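Long-range contact in transcriptional regulatory protein RcsB (Escherichia coli, PDB 5I4C), which acts as the DNA-binding response regulator of the Rcs phosphorelay, controlling genes for capsule synthesis, biofilm formation and cell division: residues A97-K109 / A119-P131. Residues are numbered along the deposited sequence; the frame is centred on the assembly and turned at random.
Sequences AVLDLDIEGIVLK and ALAALQKGKKFTP
Lys-128, Glu-104 and Pro-131 bury the most surface where the chain, having left helix 112-124, runs parallel to strand 105-108, an edge strand of the five-stranded sheet. The aliphatic part of Lys-128 lies across the backbone of Ile-103 and Glu-104, and a bend at chi4 (-88°) turns its ammonium onto two acceptors. NZ of Lys-128 donates a hydrogen bond to Ile-103 O at 2.9 Å, coming from above the carbonyl plane, and it makes a salt bridge to Asp-102 OD1, also from above the plane of that carboxylate. Glu-104 gives this contact its backbone and CB, the latter packed 4.0 Å from Leu-123 CD1; its carboxylate turns to Ile-83 N on the neighbouring strand.

Two backbone bonds bracket Gly-105: Phe-129 N donates to Glu-104 O at 3.2 Å, and Ile-106 N to Phe-129 O at 2.8 Å, the single bridge between the two segments. With CG anti to the backbone N (chi1 -175°), the Phe-129 ring reaches back over helix 112-124, one face on Ala-119 CA near the rim. Val-107 CG2 approaches the ring obliquely and lies 3.8 Å from Ala-119 CB. Further along, the Pro-131 ring leans on Ile-106, its CD 3.7 Å from Ile-106 CB, while its CB reaches Leu-108 CG at 4.1 Å.

Lys-109, just past this strand, pairs with Asp-10 and with Asp-56, the predicted phosphorylation site of this CheY-like receiver domain. Water probably weakens the exposed Lys-128/Asp-102 pair, so the backbone bridge and apolar packing against Ile-106 to Leu-108 would matter more for holding the chain here.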
# COMPACT_ATOMS: atom_id res chain seq x y z
N ALA A 97 4.91 24.22 3.10
CA ALA A 97 6.36 24.19 3.11
C ALA A 97 6.89 23.69 1.76
O ALA A 97 7.72 24.34 1.11
CB ALA A 97 6.81 23.30 4.25
N VAL A 98 6.32 22.58 1.32
CA VAL A 98 6.71 21.96 0.08
C VAL A 98 6.18 22.70 -1.17
O VAL A 98 6.91 22.83 -2.17
CB VAL A 98 6.36 20.43 0.08
CG1 VAL A 98 4.89 20.14 -0.21
CG2 VAL A 98 7.26 19.71 -0.91
N LEU A 99 4.93 23.17 -1.13
CA LEU A 99 4.40 23.97 -2.25
C LEU A 99 5.23 25.22 -2.51
O LEU A 99 5.45 25.54 -3.66
CB LEU A 99 2.93 24.33 -2.08
CG LEU A 99 1.98 23.15 -2.38
CD1 LEU A 99 0.56 23.29 -1.77
CD2 LEU A 99 1.90 22.88 -3.89
N ASP A 100 5.79 25.85 -1.47
CA ASP A 100 6.70 26.99 -1.65
C ASP A 100 7.92 26.65 -2.43
O ASP A 100 8.57 27.55 -2.93
CB ASP A 100 7.22 27.50 -0.30
CG ASP A 100 6.16 28.18 0.53
OD1 ASP A 100 4.97 28.20 0.16
OD2 ASP A 100 6.54 28.67 1.61
N LEU A 101 8.29 25.36 -2.52
CA LEU A 101 9.51 24.98 -3.21
C LEU A 101 9.23 24.80 -4.72
O LEU A 101 10.15 24.53 -5.50
CB LEU A 101 10.16 23.73 -2.56
CG LEU A 101 10.62 23.87 -1.09
CD1 LEU A 101 11.19 22.57 -0.54
CD2 LEU A 101 11.63 25.01 -0.92
N ASP A 102 7.99 24.94 -5.13
CA ASP A 102 7.65 24.97 -6.56
C ASP A 102 7.74 23.55 -7.13
O ASP A 102 8.22 23.30 -8.22
CB ASP A 102 8.47 26.03 -7.37
CG ASP A 102 7.82 26.36 -8.75
OD1 ASP A 102 6.59 26.54 -8.84
OD2 ASP A 102 8.54 26.37 -9.77
N ILE A 103 7.18 22.63 -6.39
CA ILE A 103 6.99 21.30 -6.94
C ILE A 103 5.73 21.26 -7.80
O ILE A 103 4.91 22.16 -7.78
CB ILE A 103 7.02 20.25 -5.82
CG1 ILE A 103 5.98 20.50 -4.76
CG2 ILE A 103 8.39 20.23 -5.17
CD1 ILE A 103 5.26 19.26 -4.46
N GLU A 104 5.58 20.20 -8.58
CA GLU A 104 4.55 20.15 -9.55
C GLU A 104 3.26 19.49 -9.07
O GLU A 104 2.18 19.77 -9.60
CB GLU A 104 5.06 19.47 -10.82
CG GLU A 104 5.97 20.34 -11.63
CD GLU A 104 7.37 20.50 -11.03
OE1 GLU A 104 7.80 19.74 -10.12
OE2 GLU A 104 8.05 21.42 -11.45
N GLY A 105 3.32 18.64 -8.07
CA GLY A 105 2.13 17.94 -7.70
C GLY A 105 2.21 17.40 -6.34
O GLY A 105 3.33 17.19 -5.81
N ILE A 106 1.02 17.27 -5.75
CA ILE A 106 0.84 16.61 -4.46
C ILE A 106 -0.34 15.68 -4.60
O ILE A 106 -1.37 16.07 -5.07
CB ILE A 106 0.58 17.61 -3.27
CG1 ILE A 106 1.79 18.50 -3.05
CG2 ILE A 106 0.31 16.79 -2.01
CD1 ILE A 106 1.51 19.68 -2.17
N VAL A 107 -0.16 14.43 -4.21
CA VAL A 107 -1.22 13.40 -4.30
C VAL A 107 -1.32 12.70 -2.98
O VAL A 107 -0.29 12.31 -2.44
CB VAL A 107 -0.82 12.37 -5.37
CG1 VAL A 107 -1.69 11.09 -5.34
CG2 VAL A 107 -0.91 13.05 -6.73
N LEU A 108 -2.53 12.47 -2.50
CA LEU A 108 -2.68 11.67 -1.30
C LEU A 108 -2.29 10.26 -1.63
O LEU A 108 -2.83 9.65 -2.54
CB LEU A 108 -4.09 11.70 -0.75
CG LEU A 108 -4.61 13.07 -0.42
CD1 LEU A 108 -6.08 12.99 0.05
CD2 LEU A 108 -3.71 13.63 0.65
N LYS A 109 -1.32 9.75 -0.88
CA LYS A 109 -0.73 8.46 -1.18
C LYS A 109 -1.80 7.38 -1.29
O LYS A 109 -1.78 6.53 -2.18
CB LYS A 109 0.26 8.10 -0.05
CG LYS A 109 1.07 6.86 -0.36
CD LYS A 109 1.80 6.27 0.84
CE LYS A 109 2.93 7.14 1.19
NZ LYS A 109 3.93 6.41 1.96
N ALA A 119 -2.85 13.37 -12.05
CA ALA A 119 -1.75 14.31 -11.79
C ALA A 119 -0.73 14.35 -12.95
O ALA A 119 -0.24 15.42 -13.37
CB ALA A 119 -1.08 13.95 -10.46
N LEU A 120 -0.43 13.17 -13.47
CA LEU A 120 0.50 13.06 -14.58
C LEU A 120 -0.07 13.70 -15.89
O LEU A 120 0.68 14.30 -16.63
CB LEU A 120 0.88 11.61 -14.84
CG LEU A 120 1.71 10.97 -13.72
CD1 LEU A 120 2.02 9.54 -14.14
CD2 LEU A 120 3.00 11.71 -13.49
N ALA A 121 -1.36 13.52 -16.17
CA ALA A 121 -2.02 14.27 -17.30
C ALA A 121 -1.92 15.77 -17.14
O ALA A 121 -1.65 16.49 -18.09
CB ALA A 121 -3.48 13.88 -17.42
N ALA A 122 -2.13 16.25 -15.91
CA ALA A 122 -1.99 17.68 -15.62
C ALA A 122 -0.58 18.15 -15.91
O ALA A 122 -0.36 19.21 -16.58
CB ALA A 122 -2.34 17.99 -14.17
N LEU A 123 0.38 17.41 -15.35
CA LEU A 123 1.80 17.71 -15.63
C LEU A 123 2.13 17.78 -17.10
O LEU A 123 2.91 18.67 -17.56
CB LEU A 123 2.73 16.68 -15.00
CG LEU A 123 3.25 17.14 -13.65
CD1 LEU A 123 2.15 17.48 -12.64
CD2 LEU A 123 4.25 16.12 -13.08
N GLN A 124 1.63 16.82 -17.85
CA GLN A 124 1.77 16.87 -19.30
C GLN A 124 1.27 18.16 -19.96
O GLN A 124 1.75 18.50 -20.99
CB GLN A 124 1.06 15.70 -19.96
CG GLN A 124 1.97 14.56 -20.17
CD GLN A 124 1.78 13.86 -21.47
OE1 GLN A 124 0.69 13.89 -22.05
NE2 GLN A 124 2.80 13.14 -21.89
N LYS A 125 0.29 18.84 -19.39
CA LYS A 125 -0.19 20.08 -19.91
C LYS A 125 0.54 21.28 -19.32
O LYS A 125 0.07 22.39 -19.44
CB LYS A 125 -1.70 20.14 -19.62
CG LYS A 125 -2.40 19.02 -20.37
CD LYS A 125 -3.90 19.14 -20.38
CE LYS A 125 -4.52 18.62 -19.09
NZ LYS A 125 -6.03 18.65 -19.02
N GLY A 126 1.66 21.03 -18.64
CA GLY A 126 2.31 22.02 -17.79
C GLY A 126 1.51 22.66 -16.65
O GLY A 126 1.74 23.81 -16.36
N LYS A 127 0.57 21.94 -16.05
CA LYS A 127 -0.28 22.42 -14.95
C LYS A 127 0.07 21.61 -13.71
O LYS A 127 0.65 20.49 -13.81
CB LYS A 127 -1.78 22.16 -15.24
CG LYS A 127 -2.39 22.79 -16.49
CD LYS A 127 -2.45 24.27 -16.29
CE LYS A 127 -3.16 25.06 -17.37
NZ LYS A 127 -2.21 25.37 -18.45
N LYS A 128 -0.27 22.15 -12.54
CA LYS A 128 0.03 21.50 -11.27
C LYS A 128 -1.17 20.74 -10.82
O LYS A 128 -2.25 20.95 -11.33
CB LYS A 128 0.46 22.48 -10.22
CG LYS A 128 1.78 23.19 -10.52
CD LYS A 128 2.17 24.07 -9.34
CE LYS A 128 3.24 25.10 -9.64
NZ LYS A 128 4.56 24.52 -9.43
N PHE A 129 -1.00 19.83 -9.89
CA PHE A 129 -2.10 19.02 -9.38
C PHE A 129 -1.95 18.95 -7.88
O PHE A 129 -0.86 18.66 -7.37
CB PHE A 129 -2.01 17.62 -9.97
CG PHE A 129 -3.17 16.69 -9.61
CD1 PHE A 129 -3.19 15.98 -8.41
CD2 PHE A 129 -4.21 16.48 -10.53
CE1 PHE A 129 -4.24 15.07 -8.13
CE2 PHE A 129 -5.26 15.60 -10.25
CZ PHE A 129 -5.27 14.91 -9.04
N THR A 130 -3.04 19.15 -7.16
CA THR A 130 -3.01 19.45 -5.72
C THR A 130 -4.28 18.80 -5.15
O THR A 130 -5.31 18.86 -5.79
CB THR A 130 -2.99 20.99 -5.63
OG1 THR A 130 -2.15 21.42 -4.59
CG2 THR A 130 -4.35 21.61 -5.51
N PRO A 131 -4.23 18.12 -4.00
CA PRO A 131 -5.47 17.43 -3.56
C PRO A 131 -6.61 18.40 -3.28
O PRO A 131 -6.36 19.55 -2.92
CB PRO A 131 -5.07 16.74 -2.26
CG PRO A 131 -3.57 16.65 -2.32
CD PRO A 131 -3.12 17.87 -3.08